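Local coordinates for protein glycoside Hydrolase (Bacteroides uniformis, PDB 5TA0) that probably hydrolyses agarose-derived galactan chains as a family 86 glycoside hydrolase in a gut bacterium, at residues P432-D437 against F447-L452; P456-L461 against H500-T505; Q28-V33 against E426-N431. One frame throughout, in Å; residues are numbered along the deposited sequence.

How the interactions relate
Followed from the N terminus, the chain makes these three contacts in series, so none nests within or crosses another. Interaction 3 comes first and spans the farthest: 28-33 meets 426-431 after 392 intervening residues, which include the parallel strands and helices of the alpha/beta barrel. Interaction 1 follows at once and closes a short beta hairpin, its first arm tied back to interaction 3 by the Cys429-Cys436 disulfide. Interaction 2 then closes a loop of 38 residues that contains strands 472-481 and 487-495. All three belong to one mixed sheet, and Asn451 of interaction 1 reaches Glu504 of interaction 2. Interaction 3 joins the chain's first strand to the sheet that interactions 1 and 2 build up.

Interaction 1: P432-D437 against F447-L452; sequences PDIMCD and FIINNL
Ile434 and Ile449 press their CG2 methyls together at 3.5 Å, closer than usual van der Waals contact, at the tight point of an antiparallel beta hairpin. The methyls meet diagonally across the pair Met435-Asn450, whose two backbone groups exchange N-H...O bonds, as do those of Asp437 and Ile448. Near the latter pair the Phe447 ring turns its edge to Asp437 O, 3.6 Å from CD1, while Ile449 CD1 lies above one ring face, offset toward its rim. On the opposite side of the sheet Met435 bends at its last torsion (chi3 -70°), bringing CE to 3.2 Å from Asn450 OD1 and 3.9 Å from Leu452 CG. The methyl thus touches both an amide oxygen and an isobutyl group. Asn450 itself is fixed from outside the hairpin, by Ser352 at OD1 and Thr508 at ND2.

The open end is looser. Leu452 N still reaches Asp433 O in a nearly straight bond of 2.8 Å, but beyond it a water links the two segments, donating to Asp433 OD1 at 3.2 Å and to Leu452 O at 2.9 Å. Gly593 N gives Asp433 OD1 a further partner.

Strand 508-514 pairs with the 447-451 arm along its other edge. Helix 340-358 packs against Met435, Ile448 and Leu452, while strand 25-30 lies against Ile434, Phe447 and Ile449 on the other face.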
ATOM      1  N   PRO A 432       2.846 -21.059  -3.494  1.00 16.00           N
ATOM      2  CA  PRO A 432       2.632 -19.822  -2.717  1.00 16.17           C
ATOM      3  C   PRO A 432       3.529 -18.657  -3.140  1.00 15.57           C
ATOM      4  O   PRO A 432       3.226 -17.515  -2.794  1.00 14.93           O
ATOM      5  CB  PRO A 432       2.884 -20.240  -1.271  1.00 18.09           C
ATOM      6  CG  PRO A 432       3.610 -21.511  -1.345  1.00 18.03           C
ATOM      7  CD  PRO A 432       3.299 -22.177  -2.639  1.00 16.61           C
ATOM      8  N   ASP A 433       4.598 -18.920  -3.891  1.00 14.01           N
ATOM      9  CA  ASP A 433       5.434 -17.854  -4.456  1.00 13.77           C
ATOM     10  C   ASP A 433       4.878 -17.238  -5.736  1.00 12.84           C
ATOM     11  O   ASP A 433       5.465 -16.294  -6.254  1.00 12.74           O
ATOM     12  CB  ASP A 433       6.857 -18.349  -4.711  1.00 14.44           C
ATOM     13  CG  ASP A 433       7.579 -18.667  -3.444  1.00 16.07           C
ATOM     14  OD1 ASP A 433       7.509 -17.892  -2.478  1.00 16.19           O
ATOM     15  OD2 ASP A 433       8.218 -19.725  -3.385  1.00 20.58           O
ATOM     16  N   ILE A 434       3.758 -17.758  -6.252  1.00 11.49           N
ATOM     17  CA  ILE A 434       3.106 -17.210  -7.437  1.00 11.80           C
ATOM     18  C   ILE A 434       1.767 -16.622  -7.025  1.00 12.09           C
ATOM     19  O   ILE A 434       0.903 -17.348  -6.522  1.00 15.23           O
ATOM     20  CB  ILE A 434       2.925 -18.295  -8.522  1.00 12.20           C
ATOM     21  CG1 ILE A 434       4.299 -18.817  -8.956  1.00 12.50           C
ATOM     22  CG2 ILE A 434       2.106 -17.759  -9.683  1.00 13.00           C
ATOM     23  CD1 ILE A 434       5.116 -17.844  -9.770  1.00 13.12           C
ATOM     24  N   MET A 435       1.603 -15.317  -7.226  1.00  9.82           N
ATOM     25  CA  MET A 435       0.324 -14.669  -6.926  1.00  9.64           C
ATOM     26  C   MET A 435      -0.425 -14.443  -8.218  1.00  9.46           C
ATOM     27  O   MET A 435       0.176 -14.150  -9.248  1.00  9.79           O
ATOM     28  CB  MET A 435       0.569 -13.344  -6.207  1.00  9.62           C
ATOM     29  CG  MET A 435       1.236 -13.519  -4.863  1.00  9.58           C
ATOM     30  SD  MET A 435       1.349 -12.019  -3.877  1.00  9.93           S
ATOM     31  CE  MET A 435       2.561 -11.095  -4.843  1.00  9.80           C
ATOM     32  N   CYS A 436      -1.738 -14.606  -8.179  0.53  9.39           N
ATOM     33  CA  CYS A 436      -2.533 -14.436  -9.369  0.53  9.60           C
ATOM     34  C   CYS A 436      -3.840 -13.756  -9.059  0.53  9.28           C
ATOM     35  O   CYS A 436      -4.331 -13.806  -7.951  0.53  9.46           O
ATOM     36  CB  CYS A 436      -2.780 -15.779 -10.068  0.53 10.30           C
ATOM     37  SG  CYS A 436      -3.419 -17.104  -9.014  0.53 10.90           S
ATOM     38  N   ASP A 437      -4.367 -13.086 -10.073  1.00  9.08           N
ATOM     39  CA  ASP A 437      -5.662 -12.386  -9.969  1.00  8.65           C
ATOM     40  C   ASP A 437      -6.194 -12.195 -11.387  1.00  8.51           C
ATOM     41  O   ASP A 437      -5.455 -12.350 -12.377  1.00  9.05           O
ATOM     42  CB  ASP A 437      -5.475 -11.043  -9.211  1.00  8.27           C
ATOM     43  CG  ASP A 437      -6.724 -10.565  -8.487  1.00  8.61           C
ATOM     44  OD1 ASP A 437      -7.820 -11.154  -8.608  1.00  8.44           O
ATOM     45  OD2 ASP A 437      -6.580  -9.530  -7.792  1.00  8.79           O
ATOM     46  N   PHE A 447      -5.557 -11.408 -16.901  1.00  9.19           N
ATOM     47  CA  PHE A 447      -5.049 -12.440 -16.013  1.00  9.44           C
ATOM     48  C   PHE A 447      -3.646 -12.010 -15.583  1.00  9.30           C
ATOM     49  O   PHE A 447      -2.735 -11.911 -16.427  1.00  9.47           O
ATOM     50  CB  PHE A 447      -5.033 -13.761 -16.785  1.00  9.97           C
ATOM     51  CG  PHE A 447      -4.710 -14.995 -15.983  1.00 11.01           C
ATOM     52  CD1 PHE A 447      -4.793 -15.075 -14.599  1.00 11.53           C
ATOM     53  CD2 PHE A 447      -4.372 -16.159 -16.691  1.00 12.04           C
ATOM     54  CE1 PHE A 447      -4.516 -16.263 -13.936  1.00 11.90           C
ATOM     55  CE2 PHE A 447      -4.135 -17.341 -16.032  1.00 12.45           C
ATOM     56  CZ  PHE A 447      -4.212 -17.393 -14.673  1.00 12.79           C
ATOM     57  N   ILE A 448      -3.498 -11.670 -14.301  1.00  8.60           N
ATOM     58  CA  ILE A 448      -2.231 -11.099 -13.802  1.00  8.79           C
ATOM     59  C   ILE A 448      -1.544 -12.114 -12.932  1.00  8.37           C
ATOM     60  O   ILE A 448      -2.156 -12.695 -12.044  1.00  8.76           O
ATOM     61  CB  ILE A 448      -2.453  -9.799 -12.991  1.00  9.14           C
ATOM     62  CG1 ILE A 448      -3.329  -8.795 -13.745  1.00  9.49           C
ATOM     63  CG2 ILE A 448      -1.129  -9.167 -12.617  1.00  9.08           C
ATOM     64  CD1 ILE A 448      -4.751  -8.698 -13.249  1.00 10.09           C
ATOM     65  N   ILE A 449      -0.248 -12.341 -13.187  1.00  8.51           N
ATOM     66  CA  ILE A 449       0.524 -13.328 -12.446  1.00  8.65           C
ATOM     67  C   ILE A 449       1.848 -12.692 -12.051  1.00  8.37           C
ATOM     68  O   ILE A 449       2.490 -12.069 -12.885  1.00  8.88           O
ATOM     69  CB  ILE A 449       0.759 -14.637 -13.253  1.00  9.38           C
ATOM     70  CG1 ILE A 449      -0.551 -15.092 -13.929  1.00 10.34           C
ATOM     71  CG2 ILE A 449       1.367 -15.712 -12.373  1.00  9.61           C
ATOM     72  CD1 ILE A 449      -0.400 -16.290 -14.854  1.00 11.28           C
ATOM     73  N   ASN A 450       2.212 -12.863 -10.784  1.00  7.78           N
ATOM     74  CA  ASN A 450       3.424 -12.251 -10.219  1.00  8.05           C
ATOM     75  C   ASN A 450       4.257 -13.297  -9.494  1.00  8.12           C
ATOM     76  O   ASN A 450       3.751 -14.136  -8.780  1.00  8.58           O
ATOM     77  CB  ASN A 450       3.003 -11.131  -9.262  1.00  7.90           C
ATOM     78  CG  ASN A 450       4.181 -10.488  -8.542  1.00  7.74           C
ATOM     79  OD1 ASN A 450       4.475 -10.800  -7.397  1.00  8.33           O
ATOM     80  ND2 ASN A 450       4.869  -9.613  -9.238  1.00  8.20           N
ATOM     81  N   ASN A 451       5.577 -13.172  -9.662  1.00  8.42           N
ATOM     82  CA  ASN A 451       6.532 -14.107  -9.091  1.00  8.64           C
ATOM     83  C   ASN A 451       7.253 -13.478  -7.902  1.00  8.64           C
ATOM     84  O   ASN A 451       7.918 -12.472  -8.069  1.00  8.49           O
ATOM     85  CB  ASN A 451       7.527 -14.480 -10.203  1.00  9.44           C
ATOM     86  CG  ASN A 451       8.465 -15.608  -9.815  1.00  9.62           C
ATOM     87  OD1 ASN A 451       8.304 -16.269  -8.778  1.00 10.24           O
ATOM     88  ND2 ASN A 451       9.482 -15.824 -10.683  1.00 10.46           N
ATOM     89  N   LEU A 452       7.127 -14.096  -6.736  1.00  9.11           N
ATOM     90  CA  LEU A 452       7.893 -13.768  -5.531  1.00  9.46           C
ATOM     91  C   LEU A 452       9.202 -14.563  -5.421  1.00 10.38           C
ATOM     92  O   LEU A 452      10.037 -14.241  -4.578  1.00 10.58           O
ATOM     93  CB  LEU A 452       7.060 -14.018  -4.276  1.00  9.30           C
ATOM     94  CG  LEU A 452       5.862 -13.080  -4.089  1.00  9.12           C
ATOM     95  CD1 LEU A 452       4.948 -13.661  -3.028  1.00  9.67           C
ATOM     96  CD2 LEU A 452       6.289 -11.649  -3.713  1.00  9.48           C
TER
HETATM   97  O   HOH W   1      10.256 -16.256  -2.516  1.00 21.94           O

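Interaction 2: P456-L461 against H500-T505; sequences PVDLNL and HFTLET
Thr502 OG1 donates to Asp458 OD1 at 2.7 Å, meeting the carboxylate on its anti side and 28° out of its plane. With Thr502 OG1 and Asp458 CG each anti to its own carbonyl carbon (chi1 near -65°), the two side chains run side by side. An alanine at Thr502 would take away this hydroxyl and is likely to leave Asp458 OD1 without its donor and its carboxylate freer to turn. On the same face His500 ND1 donates to Asn460 OD1 at 2.6 Å; the oxygen lies in the imidazole plane, though the amide stands 80° to the ring. Asn460 has a second conformer, so this bond is doubtful.

Four backbone bonds join Val457 to Leu503 and Leu459 to Phe501, an antiparallel pairing in which 500-503 is an edge strand of the mixed sheet in the porphyranase-type beta-sandwich region. Polar side chains line one face and apolar ones the other.

There Leu459 CD1 lies 4.0 Å from Leu503 CB and near the edge of the Phe501 ring, which meets His477 edge-to-face. Leu461 CD1 comes within 3.9 Å of Phe501 CB. At the far end Pro456 lies alongside Glu504, CG 3.5 Å from OE2.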
ATOM      1  N   PRO A 456      13.261 -18.052 -12.441  1.00 14.06           N
ATOM      2  CA  PRO A 456      12.101 -18.203 -13.324  1.00 14.13           C
ATOM      3  C   PRO A 456      11.235 -19.372 -12.895  1.00 14.77           C
ATOM      4  O   PRO A 456      11.745 -20.318 -12.285  1.00 14.53           O
ATOM      5  CB  PRO A 456      12.728 -18.438 -14.696  1.00 14.81           C
ATOM      6  CG  PRO A 456      14.111 -17.867 -14.588  1.00 14.97           C
ATOM      7  CD  PRO A 456      14.528 -18.151 -13.197  1.00 15.00           C
ATOM      8  N   VAL A 457       9.929 -19.285 -13.163  1.00 14.25           N
ATOM      9  CA  VAL A 457       8.973 -20.316 -12.806  1.00 14.50           C
ATOM     10  C   VAL A 457       8.165 -20.652 -14.067  1.00 14.67           C
ATOM     11  O   VAL A 457       7.582 -19.773 -14.726  1.00 14.12           O
ATOM     12  CB  VAL A 457       8.056 -19.857 -11.645  1.00 14.38           C
ATOM     13  CG1 VAL A 457       7.016 -20.922 -11.314  1.00 14.80           C
ATOM     14  CG2 VAL A 457       8.877 -19.545 -10.410  1.00 14.53           C
ATOM     15  N   ASP A 458       8.159 -21.940 -14.417  1.00 15.29           N
ATOM     16  CA  ASP A 458       7.394 -22.427 -15.543  1.00 16.28           C
ATOM     17  C   ASP A 458       5.942 -22.644 -15.109  1.00 15.36           C
ATOM     18  O   ASP A 458       5.675 -23.352 -14.133  1.00 16.18           O
ATOM     19  CB  ASP A 458       7.979 -23.760 -16.037  1.00 18.41           C
ATOM     20  CG  ASP A 458       9.365 -23.618 -16.627  1.00 22.25           C
ATOM     21  OD1 ASP A 458       9.720 -22.560 -17.195  1.00 24.06           O
ATOM     22  OD2 ASP A 458      10.115 -24.614 -16.546  1.00 27.11           O
ATOM     23  N   LEU A 459       5.027 -22.018 -15.842  1.00 15.09           N
ATOM     24  CA  LEU A 459       3.617 -22.063 -15.523  1.00 14.98           C
ATOM     25  C   LEU A 459       2.847 -22.869 -16.551  1.00 15.64           C
ATOM     26  O   LEU A 459       3.114 -22.754 -17.757  1.00 16.13           O
ATOM     27  CB  LEU A 459       3.014 -20.652 -15.509  1.00 14.55           C
ATOM     28  CG  LEU A 459       3.732 -19.582 -14.696  1.00 14.78           C
ATOM     29  CD1 LEU A 459       3.048 -18.239 -14.873  1.00 15.35           C
ATOM     30  CD2 LEU A 459       3.818 -19.965 -13.235  1.00 15.04           C
ATOM     31  N   ASN A 460       1.908 -23.678 -16.071  0.50 16.03           N
ATOM     32  CA  ASN A 460       0.929 -24.343 -16.920  0.50 16.91           C
ATOM     33  C   ASN A 460      -0.412 -23.658 -16.674  0.50 16.28           C
ATOM     34  O   ASN A 460      -0.918 -23.680 -15.553  0.50 16.44           O
ATOM     35  CB  ASN A 460       0.852 -25.841 -16.590  0.50 17.98           C
ATOM     36  CG  ASN A 460       2.134 -26.590 -16.935  0.50 19.72           C
ATOM     37  OD1 ASN A 460       2.830 -26.264 -17.904  0.50 19.56           O
ATOM     38  ND2 ASN A 460       2.447 -27.604 -16.141  0.50 20.94           N
ATOM     39  N   LEU A 461      -0.959 -23.044 -17.723  1.00 16.39           N
ATOM     40  CA  LEU A 461      -2.168 -22.212 -17.644  1.00 16.46           C
ATOM     41  C   LEU A 461      -3.419 -22.968 -18.069  1.00 16.65           C
ATOM     42  O   LEU A 461      -3.423 -23.596 -19.134  1.00 17.45           O
ATOM     43  CB  LEU A 461      -2.047 -20.968 -18.538  1.00 17.79           C
ATOM     44  CG  LEU A 461      -0.920 -19.969 -18.218  1.00 19.37           C
ATOM     45  CD1 LEU A 461       0.455 -20.460 -18.614  1.00 21.20           C
ATOM     46  CD2 LEU A 461      -1.198 -18.644 -18.904  1.00 20.18           C
ATOM     47  N   HIS A 500       1.413 -22.687 -21.813  1.00 18.81           N
ATOM     48  CA  HIS A 500       2.616 -22.684 -20.985  1.00 20.72           C
ATOM     49  C   HIS A 500       3.265 -21.322 -21.111  1.00 18.67           C
ATOM     50  O   HIS A 500       3.216 -20.700 -22.180  1.00 19.39           O
ATOM     51  CB  HIS A 500       3.619 -23.755 -21.441  1.00 23.06           C
ATOM     52  CG  HIS A 500       3.022 -25.119 -21.580  1.00 27.25           C
ATOM     53  ND1 HIS A 500       2.759 -25.931 -20.498  1.00 29.93           N
ATOM     54  CD2 HIS A 500       2.604 -25.802 -22.673  1.00 28.57           C
ATOM     55  CE1 HIS A 500       2.220 -27.064 -20.919  1.00 30.17           C
ATOM     56  NE2 HIS A 500       2.114 -27.010 -22.235  1.00 30.05           N
ATOM     57  N   PHE A 501       3.868 -20.867 -20.011  1.00 17.40           N
ATOM     58  CA  PHE A 501       4.558 -19.587 -19.984  1.00 16.71           C
ATOM     59  C   PHE A 501       5.593 -19.616 -18.862  1.00 15.31           C
ATOM     60  O   PHE A 501       5.300 -20.075 -17.767  1.00 16.40           O
ATOM     61  CB  PHE A 501       3.551 -18.466 -19.746  1.00 16.26           C
ATOM     62  CG  PHE A 501       4.165 -17.096 -19.718  1.00 15.74           C
ATOM     63  CD1 PHE A 501       4.430 -16.454 -18.507  1.00 15.27           C
ATOM     64  CD2 PHE A 501       4.474 -16.444 -20.893  1.00 15.48           C
ATOM     65  CE1 PHE A 501       4.995 -15.197 -18.489  1.00 15.26           C
ATOM     66  CE2 PHE A 501       5.039 -15.175 -20.874  1.00 16.19           C
ATOM     67  CZ  PHE A 501       5.304 -14.563 -19.663  1.00 15.43           C
ATOM     68  N   THR A 502       6.806 -19.156 -19.158  1.00 14.42           N
ATOM     69  CA  THR A 502       7.860 -19.042 -18.159  1.00 14.59           C
ATOM     70  C   THR A 502       7.878 -17.599 -17.655  1.00 12.97           C
ATOM     71  O   THR A 502       8.217 -16.684 -18.392  1.00 13.30           O
ATOM     72  CB  THR A 502       9.228 -19.416 -18.733  1.00 15.76           C
ATOM     73  OG1 THR A 502       9.174 -20.793 -19.139  1.00 16.76           O
ATOM     74  CG2 THR A 502      10.334 -19.253 -17.701  1.00 16.14           C
ATOM     75  N   LEU A 503       7.507 -17.440 -16.388  1.00 11.78           N
ATOM     76  CA  LEU A 503       7.524 -16.122 -15.750  1.00 11.49           C
ATOM     77  C   LEU A 503       8.908 -15.910 -15.151  1.00 11.41           C
ATOM     78  O   LEU A 503       9.400 -16.737 -14.390  1.00 11.97           O
ATOM     79  CB  LEU A 503       6.437 -16.076 -14.682  1.00 11.18           C
ATOM     80  CG  LEU A 503       6.217 -14.735 -13.989  1.00 11.08           C
ATOM     81  CD1 LEU A 503       5.896 -13.583 -14.910  1.00 10.73           C
ATOM     82  CD2 LEU A 503       5.096 -14.931 -12.980  1.00 10.94           C
ATOM     83  N   GLU A 504       9.539 -14.805 -15.518  1.00 11.69           N
ATOM     84  CA  GLU A 504      10.914 -14.523 -15.112  1.00 12.34           C
ATOM     85  C   GLU A 504      11.053 -14.208 -13.632  1.00 11.92           C
ATOM     86  O   GLU A 504      10.061 -14.069 -12.914  1.00 11.03           O
ATOM     87  CB  GLU A 504      11.521 -13.417 -15.966  1.00 14.14           C
ATOM     88  CG  GLU A 504      12.071 -13.919 -17.302  1.00 16.36           C
ATOM     89  CD  GLU A 504      13.224 -14.899 -17.130  1.00 19.95           C
ATOM     90  OE1 GLU A 504      13.321 -15.832 -17.945  1.00 26.46           O
ATOM     91  OE2 GLU A 504      13.983 -14.759 -16.162  1.00 22.55           O
ATOM     92  N   THR A 505      12.293 -14.180 -13.165  1.00 11.15           N
ATOM     93  CA  THR A 505      12.633 -13.903 -11.775  1.00 11.09           C
ATOM     94  C   THR A 505      11.954 -12.607 -11.302  1.00 10.00           C
ATOM     95  O   THR A 505      12.116 -11.557 -11.914  1.00  9.82           O
ATOM     96  CB  THR A 505      14.144 -13.730 -11.661  1.00 11.72           C
ATOM     97  OG1 THR A 505      14.756 -14.953 -12.085  1.00 13.33           O
ATOM     98  CG2 THR A 505      14.571 -13.377 -10.277  1.00 12.25           C
TER

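Interaction 3: Q28-V33 against E426-N431; sequences QLNLNV and ETNCDN
Gln28 pairs with Asn428 through two backbone bonds, Gln28 N to Asn428 O (2.8 Å) and Asn428 N back to Gln28 O. With CG anti to the backbone N (chi1 -176°) and the chain extended, the Gln28 amide runs alongside Asn428. Its OE1 accepts from Asn30 ND2 at 3.1 Å, and a weak, bent bond from Asn428 ND2 adds a second donor, though Asn428 was modelled in two conformers and the bond is therefore doubtful.

Leu29 faces the other way, its CD1 4.0 Å from Thr427 CG2, while the Thr427 CA-H points to Gln28 O.

Asn30 returns to the polar face. Its N bonds to Glu426 O, and its ND2, besides holding Gln28 OE1, reaches Glu426 OE1 at 3.0 Å from above the carboxylate, 68° out of its plane. The amide nitrogen therefore bridges oxygens from both strands and should hold the two side chains in place. Glu426 also forms a salt bridge through OE2 with Arg647, a pairing that would favour its ionised form.

From Asn30 the chain swings through a type I beta turn, closed by Val33 N to Asn30 O at 3.1 Å. Val33 then meets Glu426 again: its O accepts from Glu426 N at 2.8 Å, and its CG1 rests 4.1 Å from Glu426 CB.

At this turn the chain leaves one sheet for another. The N-terminal strand 25-30 lies between 423-429 and a parallel neighbour, 457-464, and the chain passes through the turn to strand 34-37 at the edge of a second sheet, beside 523-538.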
ATOM      1  N   GLN A  28      -4.710 -21.455 -12.650  1.00 16.53           N
ATOM      2  CA  GLN A  28      -6.082 -21.654 -13.145  1.00 17.17           C
ATOM      3  C   GLN A  28      -6.872 -20.348 -13.086  1.00 16.05           C
ATOM      4  O   GLN A  28      -6.833 -19.639 -12.068  1.00 15.66           O
ATOM      5  CB  GLN A  28      -6.751 -22.702 -12.250  1.00 20.06           C
ATOM      6  CG  GLN A  28      -8.150 -23.144 -12.631  1.00 24.99           C
ATOM      7  CD  GLN A  28      -8.640 -24.311 -11.774  1.00 28.23           C
ATOM      8  OE1 GLN A  28      -9.353 -24.115 -10.788  1.00 30.42           O
ATOM      9  NE2 GLN A  28      -8.219 -25.528 -12.123  1.00 30.96           N
ATOM     10  N   LEU A  29      -7.586 -20.042 -14.167  1.00 13.98           N
ATOM     11  CA  LEU A  29      -8.470 -18.889 -14.279  1.00 14.00           C
ATOM     12  C   LEU A  29      -9.883 -19.429 -14.458  1.00 13.53           C
ATOM     13  O   LEU A  29     -10.171 -20.066 -15.485  1.00 14.11           O
ATOM     14  CB  LEU A  29      -8.077 -18.062 -15.500  1.00 14.20           C
ATOM     15  CG  LEU A  29      -8.991 -16.951 -16.029  1.00 14.25           C
ATOM     16  CD1 LEU A  29      -9.349 -15.967 -14.948  1.00 15.08           C
ATOM     17  CD2 LEU A  29      -8.344 -16.214 -17.181  1.00 14.76           C
ATOM     18  N   ASN A  30     -10.754 -19.212 -13.480  1.00 12.67           N
ATOM     19  CA  ASN A  30     -12.156 -19.609 -13.590  1.00 13.79           C
ATOM     20  C   ASN A  30     -12.979 -18.367 -13.910  1.00 12.87           C
ATOM     21  O   ASN A  30     -13.542 -17.722 -13.011  1.00 12.39           O
ATOM     22  CB  ASN A  30     -12.619 -20.320 -12.315  1.00 15.73           C
ATOM     23  CG  ASN A  30     -11.885 -21.628 -12.079  1.00 18.25           C
ATOM     24  OD1 ASN A  30     -11.742 -22.429 -12.994  1.00 24.26           O
ATOM     25  ND2 ASN A  30     -11.371 -21.825 -10.882  1.00 20.12           N
ATOM     26  N   LEU A  31     -13.044 -18.014 -15.200  1.00 12.40           N
ATOM     27  CA  LEU A  31     -13.521 -16.682 -15.601  1.00 13.17           C
ATOM     28  C   LEU A  31     -15.045 -16.498 -15.530  1.00 12.48           C
ATOM     29  O   LEU A  31     -15.519 -15.399 -15.743  1.00 12.68           O
ATOM     30  CB  LEU A  31     -12.927 -16.217 -16.947  1.00 13.64           C
ATOM     31  CG  LEU A  31     -12.929 -17.211 -18.120  1.00 14.13           C
ATOM     32  CD1 LEU A  31     -14.338 -17.721 -18.430  1.00 14.92           C
ATOM     33  CD2 LEU A  31     -12.322 -16.635 -19.387  1.00 15.02           C
ATOM     34  N   ASN A  32     -15.783 -17.554 -15.194  1.00 12.46           N
ATOM     35  CA  ASN A  32     -17.226 -17.455 -14.925  1.00 12.73           C
ATOM     36  C   ASN A  32     -17.583 -17.327 -13.444  1.00 12.32           C
ATOM     37  O   ASN A  32     -18.759 -17.221 -13.117  1.00 12.45           O
ATOM     38  CB  ASN A  32     -17.944 -18.678 -15.503  1.00 13.47           C
ATOM     39  CG  ASN A  32     -17.576 -19.954 -14.779  1.00 13.94           C
ATOM     40  OD1 ASN A  32     -16.387 -20.265 -14.603  1.00 15.47           O
ATOM     41  ND2 ASN A  32     -18.577 -20.716 -14.360  1.00 15.91           N
ATOM     42  N   VAL A  33     -16.572 -17.302 -12.573  1.00 11.24           N
ATOM     43  CA  VAL A  33     -16.770 -17.294 -11.112  1.00 11.08           C
ATOM     44  C   VAL A  33     -16.341 -15.952 -10.542  1.00 10.29           C
ATOM     45  O   VAL A  33     -15.133 -15.690 -10.453  1.00 10.52           O
ATOM     46  CB  VAL A  33     -16.001 -18.445 -10.424  1.00 11.17           C
ATOM     47  CG1 VAL A  33     -16.272 -18.468  -8.921  1.00 11.74           C
ATOM     48  CG2 VAL A  33     -16.352 -19.778 -11.083  1.00 11.59           C
ATOM     49  N   GLU A 426     -12.332 -15.702 -10.026  1.00 10.92           N
ATOM     50  CA  GLU A 426     -11.467 -16.608  -9.290  1.00 12.28           C
ATOM     51  C   GLU A 426     -10.247 -17.085 -10.064  1.00 12.21           C
ATOM     52  O   GLU A 426     -10.354 -17.493 -11.222  1.00 11.26           O
ATOM     53  CB  GLU A 426     -12.247 -17.830  -8.834  1.00 15.30           C
ATOM     54  CG  GLU A 426     -11.417 -18.672  -7.892  1.00 19.27           C
ATOM     55  CD  GLU A 426     -11.849 -20.095  -7.758  1.00 24.14           C
ATOM     56  OE1 GLU A 426     -12.678 -20.604  -8.533  1.00 27.25           O
ATOM     57  OE2 GLU A 426     -11.299 -20.708  -6.819  1.00 29.31           O
ATOM     58  N   THR A 427      -9.104 -17.076  -9.386  1.00 11.73           N
ATOM     59  CA  THR A 427      -7.883 -17.708  -9.872  1.00 12.69           C
ATOM     60  C   THR A 427      -7.311 -18.562  -8.759  1.00 13.51           C
ATOM     61  O   THR A 427      -7.522 -18.279  -7.590  1.00 14.15           O
ATOM     62  CB  THR A 427      -6.819 -16.689 -10.311  1.00 12.91           C
ATOM     63  OG1 THR A 427      -6.479 -15.833  -9.202  1.00 13.07           O
ATOM     64  CG2 THR A 427      -7.303 -15.878 -11.484  1.00 13.16           C
ATOM     65  N   ASN A 428      -6.498 -19.555  -9.141  0.50 14.08           N
ATOM     66  CA  ASN A 428      -5.798 -20.471  -8.205  0.50 15.48           C
ATOM     67  C   ASN A 428      -4.404 -20.745  -8.731  0.50 15.17           C
ATOM     68  O   ASN A 428      -4.292 -21.073  -9.908  0.50 13.69           O
ATOM     69  CB  ASN A 428      -6.514 -21.826  -8.128  0.50 17.07           C
ATOM     70  CG  ASN A 428      -7.954 -21.711  -7.674  0.50 19.08           C
ATOM     71  OD1 ASN A 428      -8.232 -21.306  -6.549  0.50 22.15           O
ATOM     72  ND2 ASN A 428      -8.872 -22.080  -8.544  0.50 20.80           N
ATOM     73  N   CYS A 429      -3.347 -20.631  -7.902  0.58 16.26           N
ATOM     74  CA  CYS A 429      -2.017 -20.957  -8.386  0.58 17.29           C
ATOM     75  C   CYS A 429      -1.355 -21.778  -7.286  0.58 18.61           C
ATOM     76  O   CYS A 429      -1.145 -21.252  -6.206  0.58 19.55           O
ATOM     77  CB  CYS A 429      -1.333 -19.645  -8.846  0.58 17.15           C
ATOM     78  SG  CYS A 429      -2.349 -18.825 -10.136  0.58 17.66           S
ATOM     79  N   ASP A 430      -1.035 -23.064  -7.560  1.00 19.59           N
ATOM     80  CA  ASP A 430      -0.606 -24.043  -6.545  1.00 19.54           C
ATOM     81  C   ASP A 430       0.844 -23.893  -6.053  1.00 19.19           C
ATOM     82  O   ASP A 430       1.466 -24.862  -5.627  1.00 21.82           O
ATOM     83  CB  ASP A 430      -0.887 -25.498  -7.021  1.00 21.53           C
ATOM     84  CG  ASP A 430      -0.039 -25.923  -8.219  1.00 23.19           C
ATOM     85  OD1 ASP A 430      -0.121 -27.114  -8.623  1.00 24.70           O
ATOM     86  OD2 ASP A 430       0.696 -25.091  -8.793  1.00 22.15           O
ATOM     87  N   ASN A 431       1.349 -22.667  -6.060  1.00 16.67           N
ATOM     88  CA  ASN A 431       2.681 -22.335  -5.586  1.00 15.25           C
ATOM     89  C   ASN A 431       2.525 -21.049  -4.791  1.00 14.97           C
ATOM     90  O   ASN A 431       2.100 -20.045  -5.368  1.00 13.84           O
ATOM     91  CB  ASN A 431       3.586 -22.117  -6.797  1.00 15.18           C
ATOM     92  CG  ASN A 431       5.002 -21.749  -6.425  1.00 15.30           C
ATOM     93  OD1 ASN A 431       5.279 -21.345  -5.288  1.00 15.28           O
ATOM     94  ND2 ASN A 431       5.911 -21.892  -7.388  1.00 15.99           N
TER